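Periplasmic binding protein/LacI transcriptional regulator (Shewanella sp. ANA-3, PDB 5OCP) probably delivers arabinose to an ABC transporter as its periplasmic binding protein, holding the sugar in furanose form as either the alpha or the beta anomer. Local coordinates at residues S12-S17 against D223-Y228; E197-A202 against I219-G224. All coordinates share one frame; numbering follows the deposited sequence.

Contact 1 (S12-S17 against D223-Y228); sequences SGWRTS and DGVPDY. With FUB (beta-L-arabinofuranose), chain J; AHR (alpha-L-arabinofuranose), chain I.
Trp14 and Asp223 pack closely here, the Trp14 CB methylene lying 3.3 Å from Asp223 OD2. The indole and the carboxylate planes are 30° apart, and Asp223 OD1 sits above one face of the ring, displaced toward its rim. With CG anti to the backbone N (chi1 -176°), Trp14 swings its ring off the helix start toward residues 223-225, and its NE1 is hydrogen-bonded to the carbonyl of Leu243, outside both segments. The sugar, in either anomer, lies against both Trp14 and Asp223: its O3 is 2.5 Å from Asp223 OD1 and its O2 2.6 Å from Asp223 OD2, while C5 approaches Trp14 CZ3 obliquely. Ser12 OG accepts from Arg15 N (3.0 Å, 162°), capping helix 13-29, and also hydrogen-bonds the sugar O2. Arg15 NH2 donates to O4 at 3.2 Å, and its guanidinium is steadied by salt bridges to Asp88 and Glu11. Away from this buried side the contact is looser. Val225 CG1 meets the edge of the indole and rests 3.8 Å from Trp14 CB, but Val225 is partly exposed. The start of helix 13-29 and the loop after strand 218-221 thus meet at one ligand, an arrangement characteristic of the sugar cleft between the two lobes of a periplasmic binding protein, and consistent with its closed form.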
ATOM      1  N   SER A  12      -5.006   5.020   5.307  1.00 14.25           N
ATOM      2  CA  SER A  12      -3.877   5.844   4.881  1.00 14.31           C
ATOM      3  C   SER A  12      -4.416   6.742   3.796  1.00 14.46           C
ATOM      4  O   SER A  12      -5.346   6.398   3.047  1.00 13.98           O
ATOM      5  CB  SER A  12      -2.648   4.986   4.361  1.00 13.44           C
ATOM      6  OG  SER A  12      -3.053   4.338   3.160  1.00 14.13           O
ATOM      7  N   GLY A  13      -3.742   7.864   3.639  1.00 15.04           N
ATOM      8  CA  GLY A  13      -3.898   8.667   2.486  1.00 16.45           C
ATOM      9  C   GLY A  13      -3.641   7.971   1.167  1.00 15.82           C
ATOM     10  O   GLY A  13      -4.373   8.239   0.149  1.00 17.39           O
ATOM     11  N   TRP A  14      -2.698   7.041   1.118  1.00 14.39           N
ATOM     12  CA  TRP A  14      -2.576   6.210  -0.065  1.00 14.06           C
ATOM     13  C   TRP A  14      -3.889   5.471  -0.420  1.00 12.74           C
ATOM     14  O   TRP A  14      -4.378   5.527  -1.586  1.00 13.31           O
ATOM     15  CB  TRP A  14      -1.387   5.208  -0.015  1.00 13.71           C
ATOM     16  CG  TRP A  14      -1.317   4.493  -1.323  1.00 13.59           C
ATOM     17  CD1 TRP A  14      -0.620   4.940  -2.482  1.00 15.14           C
ATOM     18  CD2 TRP A  14      -1.976   3.296  -1.738  1.00 13.77           C
ATOM     19  NE1 TRP A  14      -0.833   4.059  -3.520  1.00 13.76           N
ATOM     20  CE2 TRP A  14      -1.701   3.101  -3.128  1.00 14.21           C
ATOM     21  CE3 TRP A  14      -2.843   2.390  -1.120  1.00 13.70           C
ATOM     22  CZ2 TRP A  14      -2.176   1.998  -3.822  1.00 12.62           C
ATOM     23  CZ3 TRP A  14      -3.287   1.302  -1.805  1.00 12.86           C
ATOM     24  CH2 TRP A  14      -2.981   1.122  -3.150  1.00 14.82           C
ATOM     25  N   ARG A  15      -4.476   4.821   0.582  1.00 12.12           N
ATOM     26  CA  ARG A  15      -5.680   4.076   0.348  1.00 12.36           C
ATOM     27  C   ARG A  15      -6.810   4.930  -0.177  1.00 12.38           C
ATOM     28  O   ARG A  15      -7.577   4.513  -1.068  1.00 13.02           O
ATOM     29  CB  ARG A  15      -6.078   3.396   1.635  1.00 14.86           C
ATOM     30  CG  ARG A  15      -7.406   2.700   1.606  1.00 18.06           C
ATOM     31  CD  ARG A  15      -7.444   1.357   0.974  1.00 16.17           C
ATOM     32  NE  ARG A  15      -6.327   0.477   1.371  1.00 15.95           N
ATOM     33  CZ  ARG A  15      -5.890  -0.551   0.614  1.00 14.44           C
ATOM     34  NH1 ARG A  15      -6.491  -0.846  -0.484  1.00 14.42           N
ATOM     35  NH2 ARG A  15      -4.753  -1.217   0.912  1.00 13.06           N
ATOM     36  N   THR A  16      -6.985   6.120   0.412  1.00 13.95           N
ATOM     37  CA  THR A  16      -8.079   6.989  -0.073  1.00 15.27           C
ATOM     38  C   THR A  16      -7.763   7.498  -1.455  1.00 12.62           C
ATOM     39  O   THR A  16      -8.709   7.599  -2.334  1.00 14.05           O
ATOM     40  CB  THR A  16      -8.365   8.136   0.909  1.00 18.23           C
ATOM     41  OG1 THR A  16      -7.188   8.832   1.164  1.00 21.52           O
ATOM     42  CG2 THR A  16      -8.809   7.618   2.254  1.00 18.20           C
ATOM     43  N   SER A  17      -6.493   7.741  -1.769  1.00 12.86           N
ATOM     44  CA  SER A  17      -6.094   8.071  -3.135  1.00 14.06           C
ATOM     45  C   SER A  17      -6.390   6.969  -4.156  1.00 13.28           C
ATOM     46  O   SER A  17      -6.828   7.229  -5.323  1.00 12.99           O
ATOM     47  CB  SER A  17      -4.609   8.529  -3.214  1.00 15.54           C
ATOM     48  OG  SER A  17      -3.694   7.406  -3.244  1.00 21.48           O
ATOM     49  N   ASP A 223       5.105   4.312  -0.585  1.00 10.68           N
ATOM     50  CA  ASP A 223       3.787   4.738  -1.124  1.00 11.04           C
ATOM     51  C   ASP A 223       3.993   5.901  -2.131  1.00 12.40           C
ATOM     52  O   ASP A 223       3.342   5.956  -3.178  1.00 12.46           O
ATOM     53  CB  ASP A 223       2.711   5.098  -0.122  1.00 11.24           C
ATOM     54  CG  ASP A 223       2.014   3.910   0.513  1.00 11.72           C
ATOM     55  OD1 ASP A 223       2.184   2.722   0.054  1.00 12.41           O
ATOM     56  OD2 ASP A 223       1.290   4.085   1.535  1.00 12.37           O
ATOM     57  N   GLY A 224       4.853   6.864  -1.776  1.00 14.06           N
ATOM     58  CA  GLY A 224       5.038   8.004  -2.591  1.00 13.83           C
ATOM     59  C   GLY A 224       3.858   8.960  -2.573  1.00 13.74           C
ATOM     60  O   GLY A 224       3.449   9.509  -3.642  1.00 16.61           O
ATOM     61  N   VAL A 225       3.267   9.191  -1.408  1.00 13.95           N
ATOM     62  CA  VAL A 225       2.137  10.117  -1.346  1.00 16.11           C
ATOM     63  C   VAL A 225       2.640  11.538  -1.377  1.00 17.77           C
ATOM     64  O   VAL A 225       3.740  11.773  -1.013  1.00 16.83           O
ATOM     65  CB  VAL A 225       1.197   9.909  -0.177  1.00 15.07           C
ATOM     66  CG1 VAL A 225       0.626   8.455  -0.248  1.00 16.79           C
ATOM     67  CG2 VAL A 225       1.853  10.205   1.163  1.00 15.77           C
ATOM     68  N   PRO A 226       1.786  12.485  -1.804  1.00 17.53           N
ATOM     69  CA  PRO A 226       2.282  13.865  -1.936  1.00 19.38           C
ATOM     70  C   PRO A 226       2.802  14.483  -0.663  1.00 17.21           C
ATOM     71  O   PRO A 226       3.839  15.140  -0.736  1.00 20.32           O
ATOM     72  CB  PRO A 226       1.027  14.608  -2.416  1.00 21.56           C
ATOM     73  CG  PRO A 226       0.357  13.592  -3.296  1.00 20.82           C
ATOM     74  CD  PRO A 226       0.485  12.320  -2.488  1.00 20.96           C
ATOM     75  N   ASP A 227       2.156  14.233   0.449  1.00 18.17           N
ATOM     76  CA  ASP A 227       2.614  14.722   1.751  1.00 19.23           C
ATOM     77  C   ASP A 227       4.013  14.198   2.075  1.00 18.65           C
ATOM     78  O   ASP A 227       4.814  14.868   2.787  1.00 17.64           O
ATOM     79  CB  ASP A 227       1.722  14.383   2.889  1.00 23.02           C
ATOM     80  CG  ASP A 227       0.496  15.279   2.957  1.00 31.36           C
ATOM     81  OD1 ASP A 227       0.397  16.241   2.135  1.00 30.60           O
ATOM     82  OD2 ASP A 227      -0.311  15.005   3.849  1.00 33.47           O
ATOM     83  N   TYR A 228       4.327  12.992   1.608  1.00 15.56           N
ATOM     84  CA  TYR A 228       5.706  12.487   1.841  1.00 14.89           C
ATOM     85  C   TYR A 228       6.760  13.163   0.947  1.00 15.14           C
ATOM     86  O   TYR A 228       7.929  13.430   1.355  1.00 15.92           O
ATOM     87  CB  TYR A 228       5.746  10.962   1.707  1.00 13.15           C
ATOM     88  CG  TYR A 228       6.980  10.311   2.250  1.00 12.13           C
ATOM     89  CD1 TYR A 228       8.140  10.170   1.507  1.00 11.47           C
ATOM     90  CD2 TYR A 228       6.977   9.739   3.556  1.00 11.93           C
ATOM     91  CE1 TYR A 228       9.286   9.535   1.997  1.00 10.78           C
ATOM     92  CE2 TYR A 228       8.099   9.103   4.051  1.00 11.31           C
ATOM     93  CZ  TYR A 228       9.213   8.934   3.285  1.00 11.44           C
ATOM     94  OH  TYR A 228      10.326   8.321   3.771  1.00 10.85           O
TER
HETATM   95  O5  FUB J 408      -1.805  -2.458   0.304  0.50 14.06           O
HETATM   96  C5  FUB J 408      -1.148  -1.242   0.126  0.50 12.97           C
HETATM   97  C4  FUB J 408      -0.836  -0.605   1.470  0.50 12.74           C
HETATM   98  O4  FUB J 408      -1.982  -0.501   2.279  0.50 12.21           O
HETATM   99  C3  FUB J 408      -0.233   0.800   1.313  0.50 12.38           C
HETATM  100  O3  FUB J 408       1.137   0.667   1.093  0.50 12.84           O
HETATM  101  C2  FUB J 408      -0.605   1.405   2.662  0.50 12.46           C
HETATM  102  O2  FUB J 408      -0.658   2.812   2.675  0.50 12.95           O
HETATM  103  C1  FUB J 408      -1.904   0.706   3.061  0.50 12.39           C
HETATM  104  O1  FUB J 408      -2.916   1.486   2.650  0.50 13.65           O
HETATM  105  O5  AHR I 407      -1.806  -2.460   0.304  0.50  9.68           O
HETATM  106  C5  AHR I 407      -1.144  -1.246   0.121  0.50  9.29           C
HETATM  107  C4  AHR I 407      -0.828  -0.610   1.462  0.50  9.24           C
HETATM  108  O4  AHR I 407      -1.984  -0.495   2.257  0.50  8.99           O
HETATM  109  C3  AHR I 407      -0.218   0.795   1.300  0.50  9.08           C
HETATM  110  O3  AHR I 407       1.152   0.664   1.098  0.50  9.41           O
HETATM  111  C2  AHR I 407      -0.656   1.411   2.618  0.50  9.17           C
HETATM  112  O2  AHR I 407      -0.666   2.808   2.669  0.50  9.41           O
HETATM  113  C1  AHR I 407      -2.074   0.872   2.685  0.50  9.47           C
HETATM  114  O1  AHR I 407      -2.494   0.912   3.952  0.50 10.09           O

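Contact 2 (E197-A202 against I219-G224); sequences EMALGA and IVSVDG. With AHR (alpha-L-arabinofuranose), chain I; FUB (beta-L-arabinofuranose), chain J.
The flat carboxylate of Asp223 is linked to Glu197 through a water at its OD2 end, while the CB side of Trp14 approaches one of its faces. This water accepts from Glu197 N (3.0 Å) and donates to Asp223 OD2 (2.6 Å), tying the first turn of helix 196-208 to the carboxylate. The Glu197 carboxylate stands apart, OE1 lying 6.7 Å from Asp223 OD2 and taking the Gly13 N-H instead. Because Glu197 N belongs to the N-terminal end of the helix, the helix would probably favour the negative charge of Asp223. Were Asp223 replaced by an alanine, the bridging water would probably lose this acceptor, and the sugar O2 and O3 the carboxylate beside them. Deeper in, direct contact centres on one methyl group. The Ala199 methyl faces the strand and is touched by two side chains: Ile219 CG2 lies 4.0 Å from Ala199 CB, and Ser221 OG lies 3.8 Å from the same CB. The Ser221 hydroxyl is anti to its own N (chi1 -172°) and is hydrogen-bonded to Asp196 OD1, so its polar end is satisfied at the helix start. Tyr228, from helix 226-234, touches Ala199, Ile219 and Ser221 and covers this buried patch. After Ser221 the chain turns a corner at Val222, carrying Asp223 to the pocket. Helix 196-208 packing on strand 218-221, with strand 190-193 before it, makes a beta-alpha-beta unit, the repeating element of this alpha/beta lobe, with the ligand-binding residue Asp223 just past the C-terminal end of the strand.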
ATOM      1  N   GLU A 197       2.354   6.830   5.647  1.00 12.16           N
ATOM      2  CA  GLU A 197       1.476   7.304   6.718  1.00 16.55           C
ATOM      3  C   GLU A 197       2.130   7.132   8.093  1.00 13.31           C
ATOM      4  O   GLU A 197       2.221   8.099   8.860  1.00 14.33           O
ATOM      5  CB  GLU A 197       0.137   6.599   6.620  1.00 18.09           C
ATOM      6  CG  GLU A 197      -0.987   7.246   7.364  1.00 20.98           C
ATOM      7  CD  GLU A 197      -1.550   8.513   6.723  1.00 27.74           C
ATOM      8  OE1 GLU A 197      -1.612   8.715   5.482  1.00 24.63           O
ATOM      9  OE2 GLU A 197      -2.071   9.292   7.549  1.00 36.80           O
ATOM     10  N   MET A 198       2.647   5.933   8.412  1.00 12.00           N
ATOM     11  CA  MET A 198       3.260   5.663   9.688  1.00 12.60           C
ATOM     12  C   MET A 198       4.549   6.500   9.768  1.00 13.83           C
ATOM     13  O   MET A 198       4.941   6.939  10.859  1.00 13.22           O
ATOM     14  CB  MET A 198       3.609   4.208   9.918  1.00 12.27           C
ATOM     15  CG  MET A 198       2.402   3.286  10.013  1.00 11.59           C
ATOM     16  SD  MET A 198       2.789   1.567  10.286  1.00 12.88           S
ATOM     17  CE  MET A 198       3.741   1.212   8.816  1.00 12.09           C
ATOM     18  N   ALA A 199       5.239   6.656   8.636  1.00 11.07           N
ATOM     19  CA  ALA A 199       6.517   7.362   8.595  1.00 11.77           C
ATOM     20  C   ALA A 199       6.314   8.822   9.008  1.00 11.91           C
ATOM     21  O   ALA A 199       7.153   9.359   9.779  1.00 13.38           O
ATOM     22  CB  ALA A 199       7.073   7.296   7.250  1.00 12.54           C
ATOM     23  N   LEU A 200       5.231   9.411   8.561  1.00 14.03           N
ATOM     24  CA  LEU A 200       4.973  10.783   8.886  1.00 13.90           C
ATOM     25  C   LEU A 200       4.628  10.941  10.331  1.00 14.63           C
ATOM     26  O   LEU A 200       4.956  12.041  10.957  1.00 14.36           O
ATOM     27  CB  LEU A 200       3.942  11.372   7.992  1.00 16.13           C
ATOM     28  CG  LEU A 200       4.424  11.461   6.524  1.00 19.14           C
ATOM     29  CD1 LEU A 200       3.296  11.781   5.575  1.00 21.21           C
ATOM     30  CD2 LEU A 200       5.566  12.404   6.284  1.00 21.81           C
ATOM     31  N   GLY A 201       3.961   9.980  10.909  1.00 14.17           N
ATOM     32  CA  GLY A 201       3.796   9.973  12.392  1.00 17.13           C
ATOM     33  C   GLY A 201       5.115   9.859  13.098  1.00 17.74           C
ATOM     34  O   GLY A 201       5.355  10.532  14.140  1.00 19.62           O
ATOM     35  N   ALA A 202       5.995   8.971  12.629  1.00 15.41           N
ATOM     36  CA  ALA A 202       7.307   8.814  13.218  1.00 14.14           C
ATOM     37  C   ALA A 202       8.099  10.145  13.227  1.00 15.59           C
ATOM     38  O   ALA A 202       8.841  10.423  14.196  1.00 16.37           O
ATOM     39  CB  ALA A 202       8.141   7.707  12.569  1.00 15.22           C
ATOM     40  N   ILE A 219      14.694   8.242   7.330  1.00 12.01           N
ATOM     41  CA  ILE A 219      13.343   7.698   7.285  1.00 11.58           C
ATOM     42  C   ILE A 219      13.127   7.210   5.832  1.00 11.49           C
ATOM     43  O   ILE A 219      13.246   7.992   4.912  1.00 10.48           O
ATOM     44  CB  ILE A 219      12.321   8.741   7.695  1.00 12.84           C
ATOM     45  CG1 ILE A 219      12.604   9.141   9.151  1.00 15.29           C
ATOM     46  CG2 ILE A 219      10.927   8.158   7.524  1.00 13.53           C
ATOM     47  CD1 ILE A 219      11.680  10.163   9.714  1.00 20.19           C
ATOM     48  N   VAL A 220      12.877   5.902   5.719  1.00  9.85           N
ATOM     49  CA  VAL A 220      12.599   5.260   4.429  1.00 11.45           C
ATOM     50  C   VAL A 220      11.273   4.521   4.482  1.00 12.02           C
ATOM     51  O   VAL A 220      10.892   3.995   5.517  1.00 11.39           O
ATOM     52  CB  VAL A 220      13.730   4.405   3.991  1.00 11.40           C
ATOM     53  CG1 VAL A 220      15.026   5.167   3.941  1.00 12.39           C
ATOM     54  CG2 VAL A 220      13.872   3.141   4.846  1.00 11.27           C
ATOM     55  N   SER A 221      10.565   4.444   3.361  1.00 10.72           N
ATOM     56  CA  SER A 221       9.170   4.061   3.409  1.00 10.73           C
ATOM     57  C   SER A 221       8.683   3.614   2.023  1.00 11.19           C
ATOM     58  O   SER A 221       9.479   3.550   1.048  1.00  9.94           O
ATOM     59  CB  SER A 221       8.413   5.337   3.840  1.00 13.97           C
ATOM     60  OG  SER A 221       7.061   5.084   4.100  1.00 16.16           O
ATOM     61  N   VAL A 222       7.398   3.326   1.970  1.00 10.49           N
ATOM     62  CA  VAL A 222       6.668   3.020   0.701  1.00 11.13           C
ATOM     63  C   VAL A 222       5.370   3.777   0.615  1.00 10.98           C
ATOM     64  O   VAL A 222       4.626   3.847   1.595  1.00 11.39           O
ATOM     65  CB  VAL A 222       6.400   1.493   0.568  1.00 11.73           C
ATOM     66  CG1 VAL A 222       5.717   1.185  -0.773  1.00 11.97           C
ATOM     67  CG2 VAL A 222       7.676   0.725   0.615  1.00 13.02           C
ATOM     68  N   ASP A 223       5.105   4.312  -0.585  1.00 10.68           N
ATOM     69  CA  ASP A 223       3.787   4.738  -1.124  1.00 11.04           C
ATOM     70  C   ASP A 223       3.993   5.901  -2.131  1.00 12.40           C
ATOM     71  O   ASP A 223       3.342   5.956  -3.178  1.00 12.46           O
ATOM     72  CB  ASP A 223       2.711   5.098  -0.122  1.00 11.24           C
ATOM     73  CG  ASP A 223       2.014   3.910   0.513  1.00 11.72           C
ATOM     74  OD1 ASP A 223       2.184   2.722   0.054  1.00 12.41           O
ATOM     75  OD2 ASP A 223       1.290   4.085   1.535  1.00 12.37           O
ATOM     76  N   GLY A 224       4.853   6.864  -1.776  1.00 14.06           N
ATOM     77  CA  GLY A 224       5.038   8.004  -2.591  1.00 13.83           C
ATOM     78  C   GLY A 224       3.858   8.960  -2.573  1.00 13.74           C
ATOM     79  O   GLY A 224       3.449   9.509  -3.642  1.00 16.61           O
TER
HETATM   80  O5  AHR I 407      -1.806  -2.460   0.304  0.50  9.68           O
HETATM   81  C5  AHR I 407      -1.144  -1.246   0.121  0.50  9.29           C
HETATM   82  C4  AHR I 407      -0.828  -0.610   1.462  0.50  9.24           C
HETATM   83  O4  AHR I 407      -1.984  -0.495   2.257  0.50  8.99           O
HETATM   84  C3  AHR I 407      -0.218   0.795   1.300  0.50  9.08           C
HETATM   85  O3  AHR I 407       1.152   0.664   1.098  0.50  9.41           O
HETATM   86  C2  AHR I 407      -0.656   1.411   2.618  0.50  9.17           C
HETATM   87  O2  AHR I 407      -0.666   2.808   2.669  0.50  9.41           O
HETATM   88  C1  AHR I 407      -2.074   0.872   2.685  0.50  9.47           C
HETATM   89  O1  AHR I 407      -2.494   0.912   3.952  0.50 10.09           O
HETATM   90  O5  FUB J 408      -1.805  -2.458   0.304  0.50 14.06           O
HETATM   91  C5  FUB J 408      -1.148  -1.242   0.126  0.50 12.97           C
HETATM   92  C4  FUB J 408      -0.836  -0.605   1.470  0.50 12.74           C
HETATM   93  O4  FUB J 408      -1.982  -0.501   2.279  0.50 12.21           O
HETATM   94  C3  FUB J 408      -0.233   0.800   1.313  0.50 12.38           C
HETATM   95  O3  FUB J 408       1.137   0.667   1.093  0.50 12.84           O
HETATM   96  C2  FUB J 408      -0.605   1.405   2.662  0.50 12.46           C
HETATM   97  O2  FUB J 408      -0.658   2.812   2.675  0.50 12.95           O
HETATM   98  C1  FUB J 408      -1.904   0.706   3.061  0.50 12.39           C
HETATM   99  O1  FUB J 408      -2.916   1.486   2.650  0.50 13.65           O
HETATM  100  O   HOH W   1       0.912   6.094   3.108  1.00 18.32           O

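The centres of the two contacts are 9 Å apart, and they share Asp223 and Gly224, so contact 2 runs directly into contact 1. Along the chain 12-17 comes first, then 197-202, 219-224 and finally 223-228, which leads into helix 226-234. Contact 2 lies wholly in the lobe built on the mixed sheet, whereas contact 1 brings to it helix 13-29, which follows strand 2-7 of the parallel sheet in the other lobe. The two contacts also touch directly. The sugar therefore sits at the join, touched by both contacts, consistent with its binding holding the two lobes together.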